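Local coordinates for protein N-acetylglucosaminidase (Ostrinia furnacalis, PDB 3NSN) that cleaves single beta-linked N-acetylglucosamine units from the non-reducing ends of chitooligosaccharides, acting as a family 20 glycoside hydrolase in chitin degradation, at residues Y421-W426 against Y442-S447; E275-A280 against G343-S348; W426-D431 against N448-Y453. All coordinates share one frame; numbering follows the deposited sequence.

Contact 1 of 3, residues Y421-W426 against Y442-S447. With TMX (2-deoxy-2-(trimethylammonio)-beta-D-glucopyranose), chain B; NAG (2-acetamido-2-deoxy-beta-D-glucopyranose), chain C.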
loop_
_atom_site.group_PDB
_atom_site.type_symbol
_atom_site.label_atom_id
_atom_site.label_comp_id
_atom_site.label_asym_id
_atom_site.label_seq_id
_atom_site.Cartn_x
_atom_site.Cartn_y
_atom_site.Cartn_z
ATOM N N TYR A 421 -5.885 25.063 -26.613
ATOM C CA TYR A 421 -6.082 23.801 -25.964
ATOM C C TYR A 421 -4.934 22.837 -26.047
ATOM O O TYR A 421 -4.493 22.517 -27.096
ATOM C CB TYR A 421 -7.309 23.126 -26.517
ATOM C CG TYR A 421 -8.603 23.743 -26.104
ATOM C CD1 TYR A 421 -9.275 23.281 -25.024
ATOM C CD2 TYR A 421 -9.161 24.796 -26.804
ATOM C CE1 TYR A 421 -10.433 23.835 -24.640
ATOM C CE2 TYR A 421 -10.322 25.359 -26.417
ATOM C CZ TYR A 421 -10.968 24.873 -25.339
ATOM O OH TYR A 421 -12.133 25.380 -24.933
ATOM N N ILE A 422 -4.530 22.349 -24.895
ATOM C CA ILE A 422 -3.581 21.267 -24.699
ATOM C C ILE A 422 -4.354 19.962 -24.533
ATOM O O ILE A 422 -5.349 19.922 -23.889
ATOM C CB ILE A 422 -2.770 21.541 -23.452
ATOM C CG1 ILE A 422 -1.970 22.808 -23.606
ATOM C CG2 ILE A 422 -1.963 20.329 -22.991
ATOM C CD1 ILE A 422 -1.420 23.271 -22.365
ATOM N N ILE A 423 -3.895 18.901 -25.134
ATOM C CA ILE A 423 -4.574 17.649 -25.055
ATOM C C ILE A 423 -3.837 16.598 -24.219
ATOM O O ILE A 423 -2.673 16.322 -24.430
ATOM C CB ILE A 423 -4.815 17.069 -26.447
ATOM C CG1 ILE A 423 -5.275 18.134 -27.434
ATOM C CG2 ILE A 423 -5.763 15.944 -26.408
ATOM C CD1 ILE A 423 -6.630 18.592 -27.251
ATOM N N GLN A 424 -4.565 16.016 -23.286
ATOM C CA GLN A 424 -4.033 15.023 -22.406
ATOM C C GLN A 424 -4.388 13.680 -22.935
ATOM O O GLN A 424 -5.502 13.366 -23.086
ATOM C CB GLN A 424 -4.509 15.226 -20.980
ATOM C CG GLN A 424 -3.938 14.245 -19.974
ATOM C CD GLN A 424 -3.928 14.702 -18.519
ATOM O OE1 GLN A 424 -4.645 15.567 -18.088
ATOM N NE2 GLN A 424 -3.082 14.075 -17.771
ATOM N N VAL A 425 -3.372 12.901 -23.232
ATOM C CA VAL A 425 -3.522 11.617 -23.839
ATOM C C VAL A 425 -3.546 10.477 -22.819
ATOM O O VAL A 425 -2.612 10.279 -22.134
ATOM C CB VAL A 425 -2.338 11.360 -24.782
ATOM C CG1 VAL A 425 -2.448 10.060 -25.363
ATOM C CG2 VAL A 425 -2.282 12.364 -25.827
ATOM N N TRP A 426 -4.637 9.750 -22.760
ATOM C CA TRP A 426 -4.777 8.549 -21.934
ATOM C C TRP A 426 -4.948 7.280 -22.772
ATOM O O TRP A 426 -5.258 6.244 -22.276
ATOM C CB TRP A 426 -5.900 8.684 -20.901
ATOM C CG TRP A 426 -7.252 8.801 -21.481
ATOM C CD1 TRP A 426 -7.765 9.865 -22.059
ATOM C CD2 TRP A 426 -8.259 7.807 -21.529
ATOM N NE1 TRP A 426 -8.999 9.626 -22.505
ATOM C CE2 TRP A 426 -9.342 8.358 -22.188
ATOM C CE3 TRP A 426 -8.347 6.503 -21.086
ATOM C CZ2 TRP A 426 -10.487 7.669 -22.416
ATOM C CZ3 TRP A 426 -9.481 5.823 -21.316
ATOM C CH2 TRP A 426 -10.537 6.396 -21.973
ATOM N N TYR A 442 -1.070 20.163 -32.314
ATOM C CA TYR A 442 -1.504 20.094 -30.930
ATOM C C TYR A 442 -0.411 19.744 -29.915
ATOM O O TYR A 442 0.397 18.907 -30.145
ATOM C CB TYR A 442 -2.728 19.199 -30.805
ATOM C CG TYR A 442 -3.992 19.864 -31.287
ATOM C CD1 TYR A 442 -4.454 19.654 -32.539
ATOM C CD2 TYR A 442 -4.697 20.719 -30.493
ATOM C CE1 TYR A 442 -5.557 20.236 -32.981
ATOM C CE2 TYR A 442 -5.825 21.312 -30.948
ATOM C CZ TYR A 442 -6.246 21.057 -32.186
ATOM O OH TYR A 442 -7.336 21.640 -32.675
ATOM N N ARG A 443 -0.387 20.448 -28.805
ATOM C CA ARG A 443 0.526 20.114 -27.739
ATOM C C ARG A 443 -0.059 19.009 -26.867
ATOM O O ARG A 443 -1.222 18.940 -26.679
ATOM C CB ARG A 443 0.893 21.317 -26.945
ATOM C CG ARG A 443 1.390 22.426 -27.755
ATOM C CD ARG A 443 0.492 23.520 -27.675
ATOM N NE ARG A 443 0.941 24.504 -26.742
ATOM C CZ ARG A 443 0.159 25.387 -26.158
ATOM N NH1 ARG A 443 -1.110 25.418 -26.413
ATOM N NH2 ARG A 443 0.674 26.241 -25.328
ATOM N N LEU A 444 0.758 18.142 -26.343
ATOM C CA LEU A 444 0.238 17.044 -25.589
ATOM C C LEU A 444 0.842 16.827 -24.202
ATOM O O LEU A 444 1.956 17.192 -23.946
ATOM C CB LEU A 444 0.411 15.781 -26.373
ATOM C CG LEU A 444 -0.128 15.649 -27.764
ATOM C CD1 LEU A 444 0.293 14.344 -28.187
ATOM C CD2 LEU A 444 -1.581 15.699 -27.744
ATOM N N ILE A 445 0.067 16.220 -23.325
ATOM C CA ILE A 445 0.552 15.694 -22.085
ATOM C C ILE A 445 0.288 14.200 -22.115
ATOM O O ILE A 445 -0.819 13.796 -22.274
ATOM C CB ILE A 445 -0.140 16.299 -20.864
ATOM C CG1 ILE A 445 0.116 17.780 -20.773
ATOM C CG2 ILE A 445 0.271 15.575 -19.654
ATOM C CD1 ILE A 445 -0.768 18.491 -19.875
ATOM N N MET A 446 1.332 13.399 -21.968
ATOM C CA MET A 446 1.196 11.967 -22.017
ATOM C C MET A 446 0.827 11.302 -20.712
ATOM O O MET A 446 1.547 11.346 -19.766
ATOM C CB MET A 446 2.473 11.315 -22.506
ATOM C CG MET A 446 2.862 11.623 -23.900
ATOM S SD MET A 446 1.702 11.156 -25.124
ATOM C CE MET A 446 1.158 9.623 -24.514
ATOM N N SER A 447 -0.315 10.662 -20.725
ATOM C CA SER A 447 -0.797 9.842 -19.634
ATOM C C SER A 447 -1.275 8.500 -20.137
ATOM O O SER A 447 -2.288 8.041 -19.747
ATOM C CB SER A 447 -1.889 10.559 -18.854
ATOM O OG SER A 447 -1.354 11.613 -18.165
HETATM C C1 TMX B . -11.520 6.110 -17.069
HETATM C C2 TMX B . -11.796 7.635 -16.810
HETATM N N2 TMX B . -10.989 8.569 -17.669
HETATM C C3 TMX B . -11.759 7.975 -15.280
HETATM O O3 TMX B . -12.981 8.631 -14.892
HETATM C C4 TMX B . -11.553 6.736 -14.406
HETATM O O4 TMX B . -11.399 7.159 -13.044
HETATM C C5 TMX B . -10.304 5.977 -14.876
HETATM O O5 TMX B . -10.403 5.575 -16.280
HETATM C C6 TMX B . -10.067 4.730 -14.028
HETATM O O6 TMX B . -8.800 4.163 -14.386
HETATM C C7 TMX B . -11.368 8.448 -19.082
HETATM C C8 TMX B . -9.534 8.353 -17.603
HETATM C C9 TMX B . -11.232 9.977 -17.303
HETATM C C1 NAG C . -14.294 1.561 -17.554
HETATM C C2 NAG C . -14.082 1.937 -16.079
HETATM C C3 NAG C . -13.779 3.441 -15.927
HETATM C C4 NAG C . -12.713 3.945 -16.923
HETATM C C5 NAG C . -13.037 3.431 -18.336
HETATM C C6 NAG C . -11.893 3.730 -19.298
HETATM C C7 NAG C . -15.423 0.548 -14.498
HETATM C C8 NAG C . -14.195 -0.335 -14.355
HETATM N N2 NAG C . -15.305 1.605 -15.327
HETATM O O3 NAG C . -13.351 3.734 -14.578
HETATM O O4 NAG C . -12.764 5.376 -16.884
HETATM O O5 NAG C . -13.178 2.002 -18.330
HETATM O O6 NAG C . -12.343 3.506 -20.626
HETATM O O7 NAG C . -16.455 0.274 -13.878
HETATM O O HOH W 1 -2.261 22.388 -28.297
#

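Contact 2 of 3, residues E275-A280 against G343-S348. With TMX (2-deoxy-2-(trimethylammonio)-beta-D-glucopyranose), chain B; NAG (2-acetamido-2-deoxy-beta-D-glucopyranose), chain C.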
loop_
_atom_site.group_PDB
_atom_site.type_symbol
_atom_site.label_atom_id
_atom_site.label_comp_id
_atom_site.label_asym_id
_atom_site.label_seq_id
_atom_site.Cartn_x
_atom_site.Cartn_y
_atom_site.Cartn_z
ATOM N N GLU A 275 -8.698 20.858 -11.673
ATOM C CA GLU A 275 -9.569 20.424 -12.714
ATOM C C GLU A 275 -11.019 20.501 -12.321
ATOM O O GLU A 275 -11.376 20.069 -11.256
ATOM C CB GLU A 275 -9.236 19.008 -13.197
ATOM C CG GLU A 275 -10.174 18.517 -14.196
ATOM C CD GLU A 275 -9.985 17.062 -14.609
ATOM O OE1 GLU A 275 -8.979 16.463 -14.343
ATOM O OE2 GLU A 275 -10.869 16.531 -15.214
ATOM N N PHE A 276 -11.848 21.072 -13.178
ATOM C CA PHE A 276 -13.251 20.913 -13.039
ATOM C C PHE A 276 -13.724 20.145 -14.217
ATOM O O PHE A 276 -13.856 20.691 -15.240
ATOM C CB PHE A 276 -14.065 22.205 -12.939
ATOM C CG PHE A 276 -15.517 21.940 -12.656
ATOM C CD1 PHE A 276 -15.939 21.705 -11.392
ATOM C CD2 PHE A 276 -16.422 21.814 -13.645
ATOM C CE1 PHE A 276 -17.202 21.378 -11.138
ATOM C CE2 PHE A 276 -17.688 21.522 -13.379
ATOM C CZ PHE A 276 -18.083 21.284 -12.141
ATOM N N ASP A 277 -14.004 18.871 -14.030
ATOM C CA ASP A 277 -14.372 18.000 -15.111
ATOM C C ASP A 277 -15.814 18.284 -15.619
ATOM O O ASP A 277 -16.737 18.241 -14.889
ATOM C CB ASP A 277 -14.239 16.560 -14.613
ATOM C CG ASP A 277 -14.142 15.551 -15.714
ATOM O OD1 ASP A 277 -13.986 14.384 -15.460
ATOM O OD2 ASP A 277 -14.256 15.898 -16.835
ATOM N N ALA A 278 -15.977 18.602 -16.881
ATOM C CA ALA A 278 -17.310 18.804 -17.435
ATOM C C ALA A 278 -17.327 18.469 -18.894
ATOM O O ALA A 278 -16.305 18.499 -19.472
ATOM C CB ALA A 278 -17.777 20.211 -17.196
ATOM N N PRO A 279 -18.479 18.180 -19.502
ATOM C CA PRO A 279 -19.794 18.162 -18.888
ATOM C C PRO A 279 -20.222 16.831 -18.283
ATOM O O PRO A 279 -21.229 16.759 -17.699
ATOM C CB PRO A 279 -20.695 18.452 -20.065
ATOM C CG PRO A 279 -20.058 17.891 -21.127
ATOM C CD PRO A 279 -18.605 18.049 -20.944
ATOM N N ALA A 280 -19.469 15.786 -18.495
ATOM C CA ALA A 280 -19.678 14.530 -17.837
ATOM C C ALA A 280 -19.007 14.543 -16.463
ATOM O O ALA A 280 -18.416 15.492 -16.091
ATOM C CB ALA A 280 -19.185 13.409 -18.672
ATOM N N GLY A 343 -11.385 18.939 -18.166
ATOM C CA GLY A 343 -11.914 17.618 -18.305
ATOM C C GLY A 343 -12.151 17.156 -19.706
ATOM O O GLY A 343 -11.252 16.784 -20.350
ATOM N N GLY A 344 -13.388 17.173 -20.151
ATOM C CA GLY A 344 -13.769 16.710 -21.460
ATOM C C GLY A 344 -13.705 15.222 -21.765
ATOM O O GLY A 344 -13.539 14.821 -22.851
ATOM N N ASP A 345 -13.875 14.396 -20.784
ATOM C CA ASP A 345 -13.759 12.993 -20.998
ATOM C C ASP A 345 -15.093 12.332 -20.999
ATOM O O ASP A 345 -15.964 12.761 -20.324
ATOM C CB ASP A 345 -12.928 12.384 -19.882
ATOM C CG ASP A 345 -13.226 12.976 -18.572
ATOM O OD1 ASP A 345 -13.761 14.051 -18.522
ATOM O OD2 ASP A 345 -12.862 12.439 -17.598
ATOM N N GLU A 346 -15.249 11.328 -21.833
ATOM C CA GLU A 346 -16.360 10.396 -21.803
ATOM C C GLU A 346 -17.786 10.937 -21.799
ATOM O O GLU A 346 -18.602 10.478 -21.040
ATOM C CB GLU A 346 -16.184 9.375 -20.659
ATOM C CG GLU A 346 -14.755 8.899 -20.439
ATOM C CD GLU A 346 -14.567 7.908 -19.298
ATOM O OE1 GLU A 346 -14.825 8.220 -18.142
ATOM O OE2 GLU A 346 -14.104 6.836 -19.581
ATOM N N VAL A 347 -18.097 11.890 -22.645
ATOM C CA VAL A 347 -19.443 12.390 -22.681
ATOM C C VAL A 347 -20.378 11.363 -23.268
ATOM O O VAL A 347 -20.120 10.826 -24.286
ATOM C CB VAL A 347 -19.529 13.663 -23.465
ATOM C CG1 VAL A 347 -20.897 14.080 -23.540
ATOM C CG2 VAL A 347 -18.735 14.711 -22.823
ATOM N N SER A 348 -21.488 11.119 -22.602
ATOM C CA SER A 348 -22.421 10.114 -23.038
ATOM C C SER A 348 -23.592 10.632 -23.847
ATOM O O SER A 348 -24.303 11.486 -23.450
ATOM C CB SER A 348 -22.929 9.324 -21.865
ATOM O OG SER A 348 -24.049 8.591 -22.211
HETATM C C1 TMX B . -11.520 6.110 -17.069
HETATM C C2 TMX B . -11.796 7.635 -16.810
HETATM N N2 TMX B . -10.989 8.569 -17.669
HETATM C C3 TMX B . -11.759 7.975 -15.280
HETATM O O3 TMX B . -12.981 8.631 -14.892
HETATM C C4 TMX B . -11.553 6.736 -14.406
HETATM O O4 TMX B . -11.399 7.159 -13.044
HETATM C C5 TMX B . -10.304 5.977 -14.876
HETATM O O5 TMX B . -10.403 5.575 -16.280
HETATM C C6 TMX B . -10.067 4.730 -14.028
HETATM O O6 TMX B . -8.800 4.163 -14.386
HETATM C C7 TMX B . -11.368 8.448 -19.082
HETATM C C8 TMX B . -9.534 8.353 -17.603
HETATM C C9 TMX B . -11.232 9.977 -17.303
HETATM C C1 NAG C . -14.294 1.561 -17.554
HETATM C C2 NAG C . -14.082 1.937 -16.079
HETATM C C3 NAG C . -13.779 3.441 -15.927
HETATM C C4 NAG C . -12.713 3.945 -16.923
HETATM C C5 NAG C . -13.037 3.431 -18.336
HETATM C C6 NAG C . -11.893 3.730 -19.298
HETATM C C7 NAG C . -15.423 0.548 -14.498
HETATM C C8 NAG C . -14.195 -0.335 -14.355
HETATM N N2 NAG C . -15.305 1.605 -15.327
HETATM O O3 NAG C . -13.351 3.734 -14.578
HETATM O O4 NAG C . -12.764 5.376 -16.884
HETATM O O5 NAG C . -13.178 2.002 -18.330
HETATM O O6 NAG C . -12.343 3.506 -20.626
HETATM O O7 NAG C . -16.455 0.274 -13.878
HETATM O O HOH W 2 -10.734 14.004 -15.930
HETATM O O HOH W 3 -16.594 15.345 -19.113
#

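Contact 3 of 3, residues W426-D431 against N448-Y453. With TMX (2-deoxy-2-(trimethylammonio)-beta-D-glucopyranose), chain B; NAG (2-acetamido-2-deoxy-beta-D-glucopyranose), chain C.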
loop_
_atom_site.group_PDB
_atom_site.type_symbol
_atom_site.label_atom_id
_atom_site.label_comp_id
_atom_site.label_asym_id
_atom_site.label_seq_id
_atom_site.Cartn_x
_atom_site.Cartn_y
_atom_site.Cartn_z
ATOM N N TRP A 426 -4.637 9.750 -22.760
ATOM C CA TRP A 426 -4.777 8.549 -21.934
ATOM C C TRP A 426 -4.948 7.280 -22.772
ATOM O O TRP A 426 -5.258 6.244 -22.276
ATOM C CB TRP A 426 -5.900 8.684 -20.901
ATOM C CG TRP A 426 -7.252 8.801 -21.481
ATOM C CD1 TRP A 426 -7.765 9.865 -22.059
ATOM C CD2 TRP A 426 -8.259 7.807 -21.529
ATOM N NE1 TRP A 426 -8.999 9.626 -22.505
ATOM C CE2 TRP A 426 -9.342 8.358 -22.188
ATOM C CE3 TRP A 426 -8.347 6.503 -21.086
ATOM C CZ2 TRP A 426 -10.487 7.669 -22.416
ATOM C CZ3 TRP A 426 -9.481 5.823 -21.316
ATOM C CH2 TRP A 426 -10.537 6.396 -21.973
ATOM N N THR A 427 -4.755 7.394 -24.062
ATOM C CA THR A 427 -4.805 6.236 -24.958
ATOM C C THR A 427 -3.511 5.481 -24.834
ATOM O O THR A 427 -2.665 5.889 -24.144
ATOM C CB THR A 427 -4.902 6.619 -26.441
ATOM O OG1 THR A 427 -3.788 7.411 -26.816
ATOM C CG2 THR A 427 -6.127 7.363 -26.758
ATOM N N THR A 428 -3.371 4.385 -25.542
ATOM C CA THR A 428 -2.126 3.653 -25.566
ATOM C C THR A 428 -1.177 4.523 -26.295
ATOM O O THR A 428 -1.574 5.393 -26.986
ATOM C CB THR A 428 -2.216 2.296 -26.251
ATOM O OG1 THR A 428 -2.500 2.474 -27.617
ATOM C CG2 THR A 428 -3.291 1.469 -25.663
ATOM N N GLY A 429 0.100 4.292 -26.117
ATOM C CA GLY A 429 1.098 5.185 -26.636
ATOM C C GLY A 429 1.372 4.951 -28.087
ATOM O O GLY A 429 2.189 5.560 -28.706
ATOM N N VAL A 430 0.659 4.002 -28.609
ATOM C CA VAL A 430 0.867 3.556 -29.934
ATOM C C VAL A 430 -0.393 3.825 -30.791
ATOM O O VAL A 430 -0.455 3.498 -31.918
ATOM C CB VAL A 430 1.267 2.087 -29.790
ATOM C CG1 VAL A 430 0.358 1.237 -30.455
ATOM C CG2 VAL A 430 2.670 1.893 -30.176
ATOM N N ASP A 431 -1.387 4.437 -30.185
ATOM C CA ASP A 431 -2.634 4.769 -30.818
ATOM C C ASP A 431 -2.414 5.833 -31.858
ATOM O O ASP A 431 -1.632 6.706 -31.677
ATOM C CB ASP A 431 -3.611 5.275 -29.775
ATOM C CG ASP A 431 -4.981 5.571 -30.343
ATOM O OD1 ASP A 431 -5.916 4.967 -29.858
ATOM O OD2 ASP A 431 -5.120 6.385 -31.257
ATOM N N ASN A 448 -0.532 7.872 -21.014
ATOM C CA ASN A 448 -1.046 6.700 -21.637
ATOM C C ASN A 448 -1.357 5.586 -20.661
ATOM O O ASN A 448 -0.609 5.281 -19.799
ATOM C CB ASN A 448 -0.193 6.275 -22.839
ATOM C CG ASN A 448 1.247 6.212 -22.551
ATOM O OD1 ASN A 448 1.858 7.164 -22.185
ATOM N ND2 ASN A 448 1.803 5.073 -22.771
ATOM N N TYR A 449 -2.536 5.039 -20.783
ATOM C CA TYR A 449 -3.062 4.148 -19.772
ATOM C C TYR A 449 -2.282 2.874 -19.583
ATOM O O TYR A 449 -2.272 2.352 -18.534
ATOM C CB TYR A 449 -4.539 3.925 -19.943
ATOM C CG TYR A 449 -4.930 2.856 -20.887
ATOM C CD1 TYR A 449 -5.240 3.136 -22.185
ATOM C CD2 TYR A 449 -5.023 1.571 -20.466
ATOM C CE1 TYR A 449 -5.602 2.166 -23.024
ATOM C CE2 TYR A 449 -5.386 0.614 -21.275
ATOM C CZ TYR A 449 -5.664 0.903 -22.556
ATOM O OH TYR A 449 -6.008 -0.097 -23.366
ATOM N N ASP A 450 -1.628 2.408 -20.627
ATOM C CA ASP A 450 -0.817 1.195 -20.594
ATOM C C ASP A 450 0.471 1.313 -19.785
ATOM O O ASP A 450 1.036 0.331 -19.408
ATOM C CB ASP A 450 -0.604 0.583 -21.988
ATOM C CG ASP A 450 0.049 1.533 -22.966
ATOM O OD1 ASP A 450 -0.169 2.711 -22.912
ATOM O OD2 ASP A 450 0.773 1.092 -23.810
ATOM N N ALA A 451 0.917 2.528 -19.554
ATOM C CA ALA A 451 2.125 2.770 -18.813
ATOM C C ALA A 451 2.038 3.681 -17.586
ATOM O O ALA A 451 2.879 3.629 -16.697
ATOM C CB ALA A 451 3.182 3.271 -19.729
ATOM N N LEU A 452 1.044 4.545 -17.602
ATOM C CA LEU A 452 0.909 5.614 -16.668
ATOM C C LEU A 452 -0.343 5.693 -15.830
ATOM O O LEU A 452 -0.566 6.668 -15.173
ATOM C CB LEU A 452 1.149 6.906 -17.412
ATOM C CG LEU A 452 2.497 7.624 -17.416
ATOM C CD1 LEU A 452 3.627 6.942 -16.782
ATOM C CD2 LEU A 452 2.853 8.126 -18.754
ATOM N N TYR A 453 -1.146 4.663 -15.849
ATOM C CA TYR A 453 -2.261 4.581 -14.965
ATOM C C TYR A 453 -1.878 3.791 -13.719
ATOM O O TYR A 453 -1.814 2.607 -13.734
ATOM C CB TYR A 453 -3.472 4.002 -15.685
ATOM C CG TYR A 453 -4.313 5.038 -16.342
ATOM C CD1 TYR A 453 -5.672 4.961 -16.316
ATOM C CD2 TYR A 453 -3.748 6.127 -16.936
ATOM C CE1 TYR A 453 -6.429 5.887 -16.890
ATOM C CE2 TYR A 453 -4.498 7.063 -17.483
ATOM C CZ TYR A 453 -5.838 6.945 -17.459
ATOM O OH TYR A 453 -6.572 7.904 -18.004
HETATM C C1 TMX B . -11.520 6.110 -17.069
HETATM C C2 TMX B . -11.796 7.635 -16.810
HETATM N N2 TMX B . -10.989 8.569 -17.669
HETATM C C3 TMX B . -11.759 7.975 -15.280
HETATM O O3 TMX B . -12.981 8.631 -14.892
HETATM C C4 TMX B . -11.553 6.736 -14.406
HETATM O O4 TMX B . -11.399 7.159 -13.044
HETATM C C5 TMX B . -10.304 5.977 -14.876
HETATM O O5 TMX B . -10.403 5.575 -16.280
HETATM C C6 TMX B . -10.067 4.730 -14.028
HETATM O O6 TMX B . -8.800 4.163 -14.386
HETATM C C7 TMX B . -11.368 8.448 -19.082
HETATM C C8 TMX B . -9.534 8.353 -17.603
HETATM C C9 TMX B . -11.232 9.977 -17.303
HETATM C C1 NAG C . -14.294 1.561 -17.554
HETATM C C2 NAG C . -14.082 1.937 -16.079
HETATM C C3 NAG C . -13.779 3.441 -15.927
HETATM C C4 NAG C . -12.713 3.945 -16.923
HETATM C C5 NAG C . -13.037 3.431 -18.336
HETATM C C6 NAG C . -11.893 3.730 -19.298
HETATM C C7 NAG C . -15.423 0.548 -14.498
HETATM C C8 NAG C . -14.195 -0.335 -14.355
HETATM N N2 NAG C . -15.305 1.605 -15.327
HETATM O O3 NAG C . -13.351 3.734 -14.578
HETATM O O4 NAG C . -12.764 5.376 -16.884
HETATM O O5 NAG C . -13.178 2.002 -18.330
HETATM O O6 NAG C . -12.343 3.506 -20.626
HETATM O O7 NAG C . -16.455 0.274 -13.878
#

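Contact 1 of 3, residues Y421-W426 against Y442-S447
Val425 and Met446 stand side by side on one face of two parallel strands. The methionine is bent at both chi2 and chi3 (-60° and -40°), which curls its CE back to 3.7 Å from Val425 CG1. The other valine branch helps form a hollow for Leu444, whose CD2 sits 3.9 Å from Val425 CG2 and 3.7 Å from Ile423 CB. Further down this face, Ile423 CG1 reaches the Tyr442 ring, 4.0 Å from CD2. On the other face Ile422 CG2 rests against Ile445 CD1, while the Arg443 guanidinium lays one face over Ile422 CG1. Between these two layers of side chains runs a parallel ladder: Ile423 N to Arg443 O, Ile445 N to Ile423 O, Val425 N to Ile445 O and Ser447 N to Val425 O. From the extended Gln424 side chain NE2 donates to Ser447 OG at 3.0 Å, the hydroxyl oxygen lying in the plane of the amide. NE2 also bonds Glu498 OE1, Ser447 OG bonds Glu498 O, and His341 holds Gln424 OE1. In this beta-alpha-beta unit of the TIM barrel, helix 432-439 links the two strands. Strands 399-402 and 494-501 flank the pair, and helix 412-415 packs on Ile423 and Tyr442.

Contact 2 of 3, residues E275-A280 against G343-S348
An acidic junction joins segments 275-280 and 343-348, with Asp277 meeting Asp345 where the third and fourth strands of the TIM barrel open toward the sugar site. The two carboxylates come from opposite directions and are nearly coplanar, 20° apart, with Asp277 OD2 2.5 Å from Asp345 OD1. Asp345 CG lies between its own backbone N and carbonyl carbon (chi1 39°), a setting that lets OD1 meet Asp277 while OD2 reaches to 3.0 Å from C9 of the bound TMX. Asp345 and Glu346 probably correspond to the Asp-Glu pair of family 20 enzymes, in which the glutamate is the general acid and the aspartate orients the 2-acetamido group. Glu346 OE2 lies 3.2 Å from TMX C7, and OE1 is hydrogen-bonded to His281. The carboxylates of Asp345 and Glu346 thus approach the methyls of a cationic trimethylammonium group, which probably attracts them. Behind them the backbones come close where strand 340-343 ends: Gly343 CA sits 3.3 Å from Asp277 OD2, and Gly344 N makes a long hydrogen bond to Ala278 O. Past the cis peptide bond before Pro279, the proline ring packs on Val347 CG2, and a water accepts from Ala280 N at 3.0 Å and lies 2.9 Å from Asp345 O.

Contact 3 of 3, residues W426-D431 against N448-Y453
The carbonyl oxygen of Trp426 meets both the backbone N and the ring edge of Tyr449. Tyr449 N gives it a weak hydrogen bond, 3.3 Å long and bent to 142°, and the same oxygen lies in the plane of the Tyr449 ring, 3.1 Å from CD1. Among the aromatic and apolar contacts, the Tyr453 side chain runs obliquely to that of Trp426, its OH 3.1 Å from Trp426 CB. That hydroxyl also reaches C8 of TMX at 3.0 Å, the methyl lying in the plane of the tyrosine ring, while Tyr449 CB sits over the centre of one face of the same ring. Thr428 and Tyr449 run alongside each other, with Thr428 CG2 3.6 Å from CE1. The segments are a loop after the sixth strand of the TIM barrel and a short, weakly bonded helix after the seventh, at the mouth where substrate binds; the Tyr449 ring also meets that of Trp468, which is essential for chitooligosaccharide binding. The polar side chains lie farther from the sugar. Within segment 448-453, Asn448 ND2 donates to Asp450 OD1 over 3.1 Å, arriving from above the carboxylate plane (38° out of it), and is shared with Asn481. Asp450 carries its CG between its backbone N and carbonyl carbon (chi1 58°), which also brings OD1 within 3.4 Å of Thr428 CA. Thr428 begins a type I turn ending at Asp431, whose carboxylate caps helix 432-439 through Gln433 N.

Contacts 1 and 3 are continuous: they share Trp426, their centres are 11 Å apart, and Ser447 O of contact 1 packs 3.3 Å from Tyr453 CE2 of contact 3. Contact 2 belongs to earlier barrel strands, with its centre 15 Å from that of contact 1 and 19 Å from that of contact 3; it touches neither, its nearest atoms being about 4 Å from each. The bound sugar closes this gap. The trimethylammonium group of TMX is approached by the Asp345 and Glu346 carboxylates of contact 2, the Tyr453 hydroxyl of contact 3 and one face of the shared Trp426, whose CZ2 lies 3.5 Å from TMX C7. Trp426 CH2 also approaches O6 of the adjoining NAG.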